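Acetylene hydratase (Pelobacter acetylenicus, PDB 2E7Z) catalyses the hydration of acetylene to acetaldehyde, a non-redox reaction, using a tungsten-bis(molybdopterin guanine dinucleotide) cofactor and a [4Fe-4S] cluster. Local coordinates at residues 40-43 / 44-48; 363-366 / 367-370; 380-384 / 385-389; 478-481 / 482-485; 713-717 / 718-722. One frame throughout, in Å; residues are numbered along the deposited sequence.

Contact 1: residues 40-43 / 44-48; sequences NSIC and MKSVN. With SF4 (iron/sulfur cluster), chain D; MGD (2-amino-5,6-dimercapto-7-methyl-3,7,8a,9-tetrahydro-8-oxa-1,3,9,10-tetraaza-anthracen-4-one guanosine dinucleotide), chain F.
I42 and S46 press together where the chain enters the short helix 44-47: CG1 of I42 lies 3.5 Å from CB of S46, tighter than carbon atoms usually pack. Small S46 suits this spot, since the same CB also meets sulfide S4 of the iron-sulfur cluster, at 3.5 Å. C43 is fixed by the metal. Its SG ligates FE1 of the cluster at 2.3 Å, and with chi1 at 76° the sulfur is tucked between the backbone N and the carbonyl carbon, turned toward the iron. C43 also occupies the N-cap position, and its carbonyl O accepts the first helical hydrogen bond from V47 N at 2.9 Å, nearly straight at 175°. C43 thus completes the four-cysteine set, with C6, C9 and C13, that binds the [4Fe-4S] cluster in this member of the DMSO reductase family. K45 follows at once. Bends at its third and fourth torsions curl the long chain back so that NZ comes 3.3 Å from SG of C43 and 2.9 Å from N19 of the pterin, between cluster and cofactor, while the carbonyl O of D605 accepts a hydrogen bond from NZ. K45 probably brings positive charge beside the cluster sulfurs. Packing relaxes toward the outer flank, where V47 is exposed and its CG2 meets CD1 of I42 at 4.0 Å, the two side chains crossing at about a right angle. Beyond it, partly exposed N48 folds its amide back, ND2 bonding M44 O at 3.0 Å.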
# COMPACT_ATOMS: atom_id res chain seq x y z
N ASN A 40 -8.25 -0.35 -24.06
CA ASN A 40 -9.48 -0.23 -23.27
C ASN A 40 -9.22 -0.23 -21.77
O ASN A 40 -10.07 -0.68 -20.97
CB ASN A 40 -10.47 -1.35 -23.65
CG ASN A 40 -10.55 -1.53 -25.15
OD1 ASN A 40 -10.29 -2.61 -25.69
ND2 ASN A 40 -10.86 -0.44 -25.85
N SER A 41 -8.06 0.28 -21.38
CA SER A 41 -7.72 0.40 -19.96
C SER A 41 -7.93 1.83 -19.44
O SER A 41 -6.99 2.62 -19.33
CB SER A 41 -6.30 -0.11 -19.69
OG SER A 41 -6.14 -1.49 -20.07
N ILE A 42 -9.18 2.16 -19.15
CA ILE A 42 -9.53 3.36 -18.41
C ILE A 42 -10.80 3.11 -17.62
O ILE A 42 -11.67 2.35 -18.09
CB ILE A 42 -9.66 4.61 -19.31
CG1 ILE A 42 -9.57 5.87 -18.45
CG2 ILE A 42 -10.97 4.56 -20.14
CD1 ILE A 42 -9.44 7.17 -19.20
N CYS A 43 -10.93 3.70 -16.44
CA CYS A 43 -12.11 3.49 -15.59
C CYS A 43 -12.79 4.81 -15.28
O CYS A 43 -12.31 5.87 -15.67
CB CYS A 43 -11.71 2.78 -14.29
SG CYS A 43 -10.89 3.89 -13.12
N MET A 44 -13.94 4.76 -14.60
CA MET A 44 -14.70 5.96 -14.30
C MET A 44 -13.90 6.97 -13.48
O MET A 44 -14.10 8.15 -13.62
CB MET A 44 -16.03 5.63 -13.60
CG MET A 44 -15.85 4.85 -12.30
SD MET A 44 -17.44 4.55 -11.50
CE MET A 44 -18.22 3.36 -12.60
N LYS A 45 -12.98 6.49 -12.63
CA LYS A 45 -12.21 7.43 -11.79
C LYS A 45 -11.33 8.31 -12.66
O LYS A 45 -11.19 9.50 -12.40
CB LYS A 45 -11.36 6.68 -10.74
CG LYS A 45 -12.26 5.88 -9.78
CD LYS A 45 -11.48 5.15 -8.69
CE LYS A 45 -10.53 4.10 -9.22
NZ LYS A 45 -11.22 3.02 -9.98
N SER A 46 -10.75 7.70 -13.70
CA SER A 46 -9.92 8.43 -14.64
C SER A 46 -10.72 9.28 -15.62
O SER A 46 -10.39 10.44 -15.87
CB SER A 46 -9.03 7.47 -15.40
OG SER A 46 -8.01 8.17 -16.09
N VAL A 47 -11.77 8.69 -16.19
CA VAL A 47 -12.63 9.41 -17.13
C VAL A 47 -13.12 10.71 -16.53
O VAL A 47 -13.21 11.74 -17.21
CB VAL A 47 -13.85 8.55 -17.54
CG1 VAL A 47 -14.91 9.41 -18.26
CG2 VAL A 47 -13.38 7.41 -18.41
N ASN A 48 -13.43 10.67 -15.24
CA ASN A 48 -13.98 11.81 -14.55
C ASN A 48 -12.97 12.55 -13.68
O ASN A 48 -13.34 13.34 -12.83
CB ASN A 48 -15.17 11.36 -13.71
CG ASN A 48 -16.31 10.84 -14.57
OD1 ASN A 48 -16.95 11.61 -15.30
ND2 ASN A 48 -16.57 9.54 -14.50
FE1 SF4 D . -8.61 3.61 -13.36
FE2 SF4 D . -6.54 5.32 -13.46
FE3 SF4 D . -6.21 2.75 -14.23
FE4 SF4 D . -6.53 3.34 -11.64
S1 SF4 D . -4.77 3.97 -12.90
S2 SF4 D . -7.57 1.61 -12.79
S3 SF4 D . -7.99 5.14 -11.73
S4 SF4 D . -7.58 4.30 -15.25
PB MGD F . -10.81 -5.36 -2.17
O1B MGD F . -11.66 -4.85 -3.31
O2B MGD F . -10.79 -4.58 -0.89
O3B MGD F . -9.28 -5.50 -2.64
O3A MGD F . -7.72 -4.75 -4.43
PA MGD F . -8.67 -5.98 -4.04
O1A MGD F . -7.78 -7.14 -3.68
O2A MGD F . -9.68 -6.15 -5.16
O5' MGD F . -11.26 -6.87 -1.84
C5' MGD F . -11.32 -7.76 -2.94
C4' MGD F . -11.69 -9.15 -2.45
O4' MGD F . -10.80 -9.54 -1.39
C3' MGD F . -13.10 -9.18 -1.88
O3' MGD F . -13.94 -9.94 -2.76
C2' MGD F . -12.96 -9.84 -0.53
O2' MGD F . -13.94 -10.85 -0.27
C1' MGD F . -11.57 -10.44 -0.63
N9 MGD F . -10.97 -10.75 0.69
C8 MGD F . -11.10 -10.07 1.84
N7 MGD F . -10.39 -10.64 2.85
C5 MGD F . -9.81 -11.75 2.33
C6 MGD F . -8.93 -12.83 2.81
O6 MGD F . -8.59 -12.88 4.01
N1 MGD F . -8.54 -13.76 1.94
C2 MGD F . -8.91 -13.76 0.64
N2 MGD F . -8.45 -14.74 -0.18
N3 MGD F . -9.71 -12.79 0.12
C4 MGD F . -10.18 -11.80 0.90
C10 MGD F . -6.93 -4.00 -3.51
C11 MGD F . -6.37 -2.87 -4.38
O11 MGD F . -7.45 -2.24 -5.08
C12 MGD F . -5.57 -1.85 -3.60
S12 MGD F . -4.62 -2.33 -2.28
C13 MGD F . -5.59 -0.55 -3.93
S13 MGD F . -4.57 0.60 -3.19
C14 MGD F . -6.54 -0.03 -4.96
N15 MGD F . -7.71 0.56 -4.31
C16 MGD F . -8.78 0.83 -5.09
C17 MGD F . -9.86 1.76 -4.70
O17 MGD F . -9.83 2.35 -3.59
N18 MGD F . -10.88 1.94 -5.56
C19 MGD F . -10.95 1.30 -6.75
N19 MGD F . -12.00 1.55 -7.55
N20 MGD F . -10.00 0.43 -7.17
C21 MGD F . -8.93 0.16 -6.40
N22 MGD F . -8.00 -0.71 -6.81
C23 MGD F . -6.97 -1.17 -5.89

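Contact 2: residues 363-366 / 367-370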
# COMPACT_ATOMS: atom_id res chain seq x y z
N THR A 363 16.96 -0.83 11.55
CA THR A 363 17.65 -1.86 12.34
C THR A 363 17.26 -3.25 11.85
O THR A 363 18.10 -4.13 11.66
CB THR A 363 17.31 -1.73 13.82
OG1 THR A 363 17.87 -0.51 14.30
CG2 THR A 363 17.85 -2.92 14.63
N GLY A 364 15.96 -3.48 11.68
CA GLY A 364 15.49 -4.79 11.22
C GLY A 364 15.98 -5.19 9.84
O GLY A 364 16.19 -6.37 9.56
N MET A 365 16.17 -4.20 8.97
CA MET A 365 16.57 -4.45 7.60
C MET A 365 18.10 -4.48 7.45
O MET A 365 18.64 -4.77 6.37
CB MET A 365 15.92 -3.39 6.67
CG MET A 365 14.38 -3.36 6.72
SD MET A 365 13.68 -4.85 6.02
CE MET A 365 13.88 -4.49 4.28
N SER A 366 18.83 -4.22 8.54
CA SER A 366 20.26 -3.95 8.42
C SER A 366 21.07 -5.13 7.89
O SER A 366 22.07 -4.92 7.22
CB SER A 366 20.84 -3.45 9.74
OG SER A 366 20.68 -4.44 10.71
N ALA A 367 20.62 -6.35 8.14
CA ALA A 367 21.35 -7.52 7.60
C ALA A 367 21.32 -7.55 6.06
O ALA A 367 22.08 -8.31 5.45
CB ALA A 367 20.79 -8.81 8.16
N LEU A 368 20.46 -6.74 5.44
CA LEU A 368 20.39 -6.68 3.98
C LEU A 368 21.28 -5.60 3.35
O LEU A 368 21.38 -5.53 2.12
CB LEU A 368 18.95 -6.53 3.49
CG LEU A 368 17.95 -7.55 4.04
CD1 LEU A 368 16.60 -7.19 3.57
CD2 LEU A 368 18.28 -8.98 3.59
N GLU A 369 21.95 -4.80 4.17
CA GLU A 369 22.79 -3.70 3.68
C GLU A 369 23.92 -4.17 2.77
O GLU A 369 24.01 -3.78 1.61
CB GLU A 369 23.34 -2.88 4.84
CG GLU A 369 22.27 -1.99 5.48
CD GLU A 369 22.65 -1.44 6.85
OE1 GLU A 369 23.86 -1.47 7.19
OE2 GLU A 369 21.74 -0.99 7.59
N GLU A 370 24.79 -5.02 3.30
CA GLU A 370 25.93 -5.51 2.53
C GLU A 370 25.49 -6.30 1.29
O GLU A 370 26.05 -6.10 0.21
CB GLU A 370 26.89 -6.32 3.41
CG GLU A 370 27.51 -5.50 4.55
CD GLU A 370 28.09 -4.17 4.07
OE1 GLU A 370 29.04 -4.20 3.25
OE2 GLU A 370 27.60 -3.10 4.51
O HOH W 1 18.75 -7.26 10.08
O HOH W 2 24.60 -5.79 6.19
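M365 and L368 meet on the buried side of a tight helical turn, the join by which the weakly bonded helix 362-365 runs on into helix 369-376. CE of M365 touches CD1 of L368 at 3.9 Å; the unbranched, flexible methionine chain can bend at both chi2 and chi3 to reach it, and both residues also pack on R147 of helix 140-150. The backbone fixes this pair. L368 N bonds to M365 O at 2.8 Å, and E369 N to S366 O at 3.1 Å, i to i+3 links of the 3-10 type in which each donor stands above the carbonyl plane. On the partly exposed flank the extended carboxylate arm of E369 lies back along S366, OE2 coming 3.4 Å from CB of that serine. S366 is itself positioned from behind: with chi1 at 62° its hydroxyl turns back along the chain and donates to T363 O, the same oxygen that S366 N uses, both from one face of its plane. Serine is short enough to make this local bond. Farther out, water bridges backbone groups of the turn: one molecule donates to G364 O at 2.8 Å and accepts from A367 N, and another donates to S366 O while accepting from E370 N at 3.0 Å.

Contact 3: residues 380-384 / 385-389; sequences YFHNM and GAFMA
Y380 and F387 form the aromatic part of the contact, where the chain doubles back, an edge-to-face (T-shaped) stack with centroids 5.8 Å apart and planes at 85°. The edge of Y380 points at a face of F387, and its CB adds an apolar touch, 3.8 Å from F387 CE2. The flat phenylalanine is filled on both sides, for A386 CB sits over the centre of its opposite face; alanine is small enough to lie there. F387 reaches back across the bend with chi1 at -41°, CG being anti to its carbonyl carbon. H382, the centre of an inverse gamma turn, packs a ring face against backbone, namely G385 C and A386 N; CE1 stands 3.7 Å from G385 CA, and glycine keeps that approach slim. Polar links inside the bend are modest: G385 N gives N383 O a weak hydrogen bond of 2.9 Å. Around it, R120 bonds the carbonyl oxygens of both A386 and F387, while the amide of N383 is held by Y153 N and E470 O. The side chain of M384 is about 11 Å from the tungsten. With few internal hydrogen bonds, this wholly buried loop between helices 369-376 and 391-400 probably owes its shape largely to ring packing and to polar partners outside it.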
# COMPACT_ATOMS: atom_id res chain seq x y z
N TYR A 380 21.50 1.01 0.92
CA TYR A 380 20.16 1.20 1.45
C TYR A 380 19.18 1.18 0.27
O TYR A 380 18.85 2.22 -0.29
CB TYR A 380 20.05 2.53 2.20
CG TYR A 380 20.89 2.56 3.45
CD1 TYR A 380 20.44 1.97 4.63
CD2 TYR A 380 22.16 3.16 3.45
CE1 TYR A 380 21.18 2.02 5.78
CE2 TYR A 380 22.94 3.18 4.60
CZ TYR A 380 22.43 2.60 5.76
OH TYR A 380 23.12 2.61 6.94
N PHE A 381 18.69 -0.00 -0.09
CA PHE A 381 17.87 -0.21 -1.26
C PHE A 381 16.46 0.06 -0.77
O PHE A 381 15.88 -0.73 -0.05
CB PHE A 381 18.06 -1.65 -1.75
CG PHE A 381 17.14 -2.08 -2.86
CD1 PHE A 381 16.54 -1.19 -3.74
CD2 PHE A 381 16.92 -3.45 -3.06
CE1 PHE A 381 15.70 -1.65 -4.75
CE2 PHE A 381 16.09 -3.92 -4.08
CZ PHE A 381 15.49 -3.01 -4.94
N HIS A 382 15.93 1.22 -1.15
CA HIS A 382 14.58 1.65 -0.75
C HIS A 382 13.62 0.95 -1.69
O HIS A 382 13.12 1.55 -2.64
CB HIS A 382 14.46 3.16 -0.85
CG HIS A 382 13.17 3.69 -0.34
ND1 HIS A 382 12.09 3.90 -1.17
CD2 HIS A 382 12.78 4.06 0.90
CE1 HIS A 382 11.09 4.41 -0.46
NE2 HIS A 382 11.48 4.50 0.80
N ASN A 383 13.37 -0.33 -1.43
CA ASN A 383 12.55 -1.14 -2.32
C ASN A 383 11.07 -0.94 -2.04
O ASN A 383 10.53 -1.41 -1.02
CB ASN A 383 13.01 -2.59 -2.13
CG ASN A 383 12.46 -3.58 -3.19
OD1 ASN A 383 12.53 -4.78 -2.95
ND2 ASN A 383 11.94 -3.11 -4.32
N MET A 384 10.42 -0.22 -2.96
CA MET A 384 8.99 0.18 -2.91
C MET A 384 8.77 1.23 -1.82
O MET A 384 8.65 2.42 -2.15
CB MET A 384 8.05 -1.05 -2.75
CG MET A 384 8.36 -2.24 -3.69
SD MET A 384 8.51 -1.82 -5.45
CE MET A 384 6.75 -1.82 -5.91
N GLY A 385 8.80 0.81 -0.55
CA GLY A 385 8.74 1.74 0.60
C GLY A 385 9.54 1.03 1.68
O GLY A 385 9.32 -0.16 1.89
N ALA A 386 10.50 1.72 2.31
CA ALA A 386 11.42 1.03 3.19
C ALA A 386 11.97 1.92 4.26
O ALA A 386 11.96 3.15 4.16
CB ALA A 386 12.59 0.41 2.37
N PHE A 387 12.48 1.25 5.29
CA PHE A 387 13.14 1.89 6.44
C PHE A 387 12.09 2.76 7.11
O PHE A 387 12.13 4.01 7.08
CB PHE A 387 14.41 2.65 6.03
CG PHE A 387 15.24 1.91 5.02
CD1 PHE A 387 15.69 0.62 5.29
CD2 PHE A 387 15.59 2.47 3.80
CE1 PHE A 387 16.44 -0.10 4.37
CE2 PHE A 387 16.38 1.75 2.87
CZ PHE A 387 16.79 0.46 3.17
N MET A 388 11.12 2.09 7.69
CA MET A 388 9.88 2.76 8.10
C MET A 388 9.63 2.68 9.58
O MET A 388 9.82 1.64 10.25
CB MET A 388 8.68 2.12 7.38
CG MET A 388 8.85 1.99 5.87
SD MET A 388 7.36 1.41 5.03
CE MET A 388 7.46 -0.38 5.33
N ALA A 389 9.10 3.79 10.10
CA ALA A 389 8.58 3.78 11.45
C ALA A 389 7.30 2.96 11.48
O ALA A 389 6.48 3.02 10.57
CB ALA A 389 8.29 5.22 11.93

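Contact 4: residues 478-481 / 482-485; sequences SQQV and VEPA
Q480 NE2 bonds V482 O at the point where the chain kinks, so the carbonyl of V482 accepts from the glutamine two residues back. The distance is 3.1 Å with an N-H...O angle of 157°; the acceptor lies in the amide plane of Q480, whereas the donor stands 46° above the carbonyl plane. Glutamine has the length for this. With chi1 at -173° and the chain extended beyond CG, the side chain is stretched out alongside the backbone, passing V482 O with CG at 3.4 Å before the amide closes on it. The apolar side of V482 meets its neighbour loosely, CG1 to V481 CG1 at 4.2 Å, the branches crossing at a slant. Both valines pack against V19 of strand 14-19, and V481 also against V4 of strand 2-5, so this irregular loop between strand 474-476 and helix 491-501 lies over the N-terminal strands that flank the iron-sulfur site, its beta-branched residues turned to them. E483 comes next and is exposed. Its CG is anti to the carbonyl carbon and the chain bends at chi2, bringing the carboxylate toward Q480, but a water mediates: it accepts from NE2 of Q480 at 2.9 Å and donates to OE1 of E483 at 2.5 Å. P484 then grazes the same amide, CD lying 4.0 Å from Q480 NE2, while its ring approaches D457, a cofactor-binding residue; its rigid backbone suits the extended path on to A485, which packs on L60 and R53.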
# COMPACT_ATOMS: atom_id res chain seq x y z
N SER A 478 4.95 10.23 -18.25
CA SER A 478 3.69 10.95 -18.16
C SER A 478 3.89 12.39 -18.59
O SER A 478 4.69 13.10 -18.00
CB SER A 478 3.18 10.91 -16.73
OG SER A 478 1.86 11.38 -16.71
N GLN A 479 3.15 12.82 -19.60
CA GLN A 479 3.22 14.21 -20.03
C GLN A 479 2.34 15.09 -19.19
O GLN A 479 1.25 14.65 -18.75
CB GLN A 479 2.84 14.30 -21.50
CG GLN A 479 3.75 13.50 -22.43
CD GLN A 479 3.41 13.77 -23.87
OE1 GLN A 479 2.36 13.38 -24.36
NE2 GLN A 479 4.27 14.52 -24.53
N GLN A 480 2.78 16.34 -19.01
CA GLN A 480 1.96 17.37 -18.38
C GLN A 480 0.86 17.85 -19.33
O GLN A 480 1.17 18.29 -20.45
CB GLN A 480 2.84 18.53 -18.01
CG GLN A 480 2.14 19.59 -17.21
CD GLN A 480 3.07 20.67 -16.70
OE1 GLN A 480 4.29 20.62 -16.93
NE2 GLN A 480 2.51 21.62 -15.98
N VAL A 481 -0.40 17.83 -18.89
CA VAL A 481 -1.48 18.29 -19.76
C VAL A 481 -1.70 19.80 -19.66
O VAL A 481 -1.79 20.51 -20.68
CB VAL A 481 -2.79 17.50 -19.51
CG1 VAL A 481 -3.85 17.92 -20.51
CG2 VAL A 481 -2.52 16.00 -19.63
N VAL A 482 -1.81 20.30 -18.43
CA VAL A 482 -2.02 21.74 -18.17
C VAL A 482 -1.13 22.22 -17.03
O VAL A 482 -0.55 21.42 -16.29
CB VAL A 482 -3.52 22.09 -17.86
CG1 VAL A 482 -4.45 21.77 -19.03
CG2 VAL A 482 -3.99 21.39 -16.58
N GLU A 483 -1.00 23.53 -16.89
CA GLU A 483 -0.35 24.12 -15.74
C GLU A 483 -1.25 23.89 -14.52
O GLU A 483 -2.47 23.85 -14.66
CB GLU A 483 -0.14 25.62 -15.96
CG GLU A 483 0.93 25.97 -17.01
CD GLU A 483 2.36 25.59 -16.60
OE1 GLU A 483 2.66 25.51 -15.39
OE2 GLU A 483 3.20 25.39 -17.51
N PRO A 484 -0.66 23.77 -13.33
CA PRO A 484 -1.51 23.61 -12.15
C PRO A 484 -2.45 24.79 -11.92
O PRO A 484 -2.09 25.95 -12.13
CB PRO A 484 -0.53 23.49 -10.98
CG PRO A 484 0.84 23.70 -11.53
CD PRO A 484 0.79 23.74 -13.02
N ALA A 485 -3.64 24.47 -11.44
CA ALA A 485 -4.63 25.51 -11.13
C ALA A 485 -4.23 26.32 -9.90
O ALA A 485 -3.52 25.84 -9.01
CB ALA A 485 -6.00 24.90 -10.94
O HOH W 3 4.20 23.66 -14.69

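Contact 5: residues 713-717 / 718-722. With MGD (2-amino-5,6-dimercapto-7-methyl-3,7,8a,9-tetrahydro-8-oxa-1,3,9,10-tetraaza-anthracen-4-one guanosine dinucleotide), chain F.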
# COMPACT_ATOMS: atom_id res chain seq x y z
N LEU A 713 2.02 -4.76 11.59
CA LEU A 713 0.88 -4.21 10.85
C LEU A 713 -0.41 -4.79 11.42
O LEU A 713 -0.39 -5.89 11.99
CB LEU A 713 1.02 -4.49 9.35
CG LEU A 713 1.21 -5.94 8.87
CD1 LEU A 713 -0.12 -6.67 8.80
CD2 LEU A 713 1.88 -5.99 7.50
N PRO A 714 -1.52 -4.06 11.31
CA PRO A 714 -2.78 -4.52 11.87
C PRO A 714 -3.54 -5.52 10.99
O PRO A 714 -3.51 -5.46 9.76
CB PRO A 714 -3.58 -3.22 12.00
CG PRO A 714 -3.12 -2.40 10.82
CD PRO A 714 -1.62 -2.70 10.75
N ASN A 715 -4.25 -6.41 11.67
CA ASN A 715 -5.10 -7.38 11.03
C ASN A 715 -6.45 -6.71 10.70
O ASN A 715 -7.10 -6.12 11.59
CB ASN A 715 -5.26 -8.56 11.98
CG ASN A 715 -6.36 -9.51 11.56
OD1 ASN A 715 -6.12 -10.49 10.85
ND2 ASN A 715 -7.58 -9.22 12.00
N LEU A 716 -6.89 -6.83 9.43
CA LEU A 716 -8.13 -6.23 8.92
C LEU A 716 -9.05 -7.23 8.23
O LEU A 716 -10.22 -6.93 7.97
CB LEU A 716 -7.81 -5.15 7.85
CG LEU A 716 -7.58 -3.75 8.33
CD1 LEU A 716 -6.21 -3.63 9.04
CD2 LEU A 716 -7.73 -2.79 7.15
N ARG A 717 -8.49 -8.39 7.87
CA ARG A 717 -9.16 -9.31 6.97
C ARG A 717 -9.28 -10.65 7.66
O ARG A 717 -8.32 -11.43 7.71
CB ARG A 717 -8.38 -9.38 5.65
CG ARG A 717 -8.50 -8.11 4.84
CD ARG A 717 -7.71 -8.16 3.53
NE ARG A 717 -7.84 -6.86 2.89
CZ ARG A 717 -8.47 -6.60 1.74
NH1 ARG A 717 -8.97 -7.57 0.97
NH2 ARG A 717 -8.58 -5.34 1.36
N GLY A 718 -10.46 -10.89 8.22
CA GLY A 718 -10.70 -12.00 9.14
C GLY A 718 -10.10 -11.66 10.49
O GLY A 718 -9.54 -10.58 10.68
N GLY A 719 -10.23 -12.57 11.44
CA GLY A 719 -9.46 -12.50 12.69
C GLY A 719 -9.98 -11.52 13.71
O GLY A 719 -9.35 -11.32 14.75
N ILE A 720 -11.13 -10.95 13.41
CA ILE A 720 -11.80 -9.97 14.29
C ILE A 720 -13.28 -10.31 14.28
O ILE A 720 -13.84 -10.61 13.23
CB ILE A 720 -11.63 -8.51 13.77
CG1 ILE A 720 -10.18 -8.03 13.87
CG2 ILE A 720 -12.52 -7.54 14.53
CD1 ILE A 720 -10.01 -6.70 13.10
N LEU A 721 -13.91 -10.26 15.45
CA LEU A 721 -15.34 -10.46 15.57
C LEU A 721 -16.07 -9.13 15.66
O LEU A 721 -15.53 -8.12 16.18
CB LEU A 721 -15.65 -11.36 16.78
CG LEU A 721 -15.13 -12.80 16.68
CD1 LEU A 721 -15.02 -13.43 18.07
CD2 LEU A 721 -16.00 -13.65 15.74
N ALA A 722 -17.29 -9.13 15.14
CA ALA A 722 -18.13 -7.94 15.10
C ALA A 722 -19.61 -8.27 15.37
O ALA A 722 -20.06 -9.40 15.15
CB ALA A 722 -17.99 -7.23 13.77
PB MGD F . -10.81 -5.36 -2.17
O1B MGD F . -11.66 -4.85 -3.31
O2B MGD F . -10.79 -4.58 -0.89
O3B MGD F . -9.28 -5.50 -2.64
O3A MGD F . -7.72 -4.75 -4.43
PA MGD F . -8.67 -5.98 -4.04
O1A MGD F . -7.78 -7.14 -3.68
O2A MGD F . -9.68 -6.15 -5.16
O5' MGD F . -11.26 -6.87 -1.84
C5' MGD F . -11.32 -7.76 -2.94
C4' MGD F . -11.69 -9.15 -2.45
O4' MGD F . -10.80 -9.54 -1.39
C3' MGD F . -13.10 -9.18 -1.88
O3' MGD F . -13.94 -9.94 -2.76
C2' MGD F . -12.96 -9.84 -0.53
O2' MGD F . -13.94 -10.85 -0.27
C1' MGD F . -11.57 -10.44 -0.63
N9 MGD F . -10.97 -10.75 0.69
C8 MGD F . -11.10 -10.07 1.84
N7 MGD F . -10.39 -10.64 2.85
C5 MGD F . -9.81 -11.75 2.33
C6 MGD F . -8.93 -12.83 2.81
O6 MGD F . -8.59 -12.88 4.01
N1 MGD F . -8.54 -13.76 1.94
C2 MGD F . -8.91 -13.76 0.64
N2 MGD F . -8.45 -14.74 -0.18
N3 MGD F . -9.71 -12.79 0.12
C4 MGD F . -10.18 -11.80 0.90
C10 MGD F . -6.93 -4.00 -3.51
C11 MGD F . -6.37 -2.87 -4.38
O11 MGD F . -7.45 -2.24 -5.08
C12 MGD F . -5.57 -1.85 -3.60
S12 MGD F . -4.62 -2.33 -2.28
C13 MGD F . -5.59 -0.55 -3.93
S13 MGD F . -4.57 0.60 -3.19
C14 MGD F . -6.54 -0.03 -4.96
N15 MGD F . -7.71 0.56 -4.31
C16 MGD F . -8.78 0.83 -5.09
C17 MGD F . -9.86 1.76 -4.70
O17 MGD F . -9.83 2.35 -3.59
N18 MGD F . -10.88 1.94 -5.56
C19 MGD F . -10.95 1.30 -6.75
N19 MGD F . -12.00 1.55 -7.55
N20 MGD F . -10.00 0.43 -7.17
C21 MGD F . -8.93 0.16 -6.40
N22 MGD F . -8.00 -0.71 -6.81
C23 MGD F . -6.97 -1.17 -5.89
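N715 bonds across the corner to G718, its ND2 giving G718 O a hydrogen bond of 2.7 Å at 157°, with the oxygen near the plane of the amide. The torsion chi1 of 167° carries the amide toward the following residues, while its OD1 accepts from K298 N, so both ends of this buried group are used. Van der Waals contact comes from I720, which runs antiparallel alongside N715 and lays CG1 and CD1 against its polar atoms: CG1 lies 3.4 Å from ND2 and CD1 3.3 Å from N715 O. Between them G718 and G719 both have positive phi, which favours glycine. Cofactor binding belongs to R717. Its chain runs extended from CG to NE, the methylenes passing guanine N7 with CD at 3.7 Å, and NH2 donates to the pyrophosphate oxygen O2B at 3.2 Å, the oxygen lying at the guanidinium edge; the positive group suits a phosphate partner. S293 adds a weak bond to NH1. The corner leads into strand 720-726 of the six-stranded mixed sheet, where G718 and I720 bond through their backbones to L598 of antiparallel strand 596-600, L716 to A600 of the same strand, and L721 packs on helix 588-593.

Overall arrangement
Along the chain the five contacts follow in series. Contacts 2 and 3 are neighbours, centres 11 Å apart, on the path through helices 362-365 and 369-376 into the buried loop before helix 391-400; they touch through E369 with Y380 and M365 with F387. Contacts 1 and 4 lie on the same side of the chain's centre, about 18 Å apart between centres, where strands 2-5 and 14-19 adjoin the iron-sulfur cluster; contact 1 is on the opposite side from contacts 2 and 3. Contact 5 belongs to the C-terminal sheet; its centre is 32 Å from that of contact 1, yet both touch the same dinucleotide, one at its pterin and the other at its pyrophosphate. The long cofactor thus links distant parts of the fold.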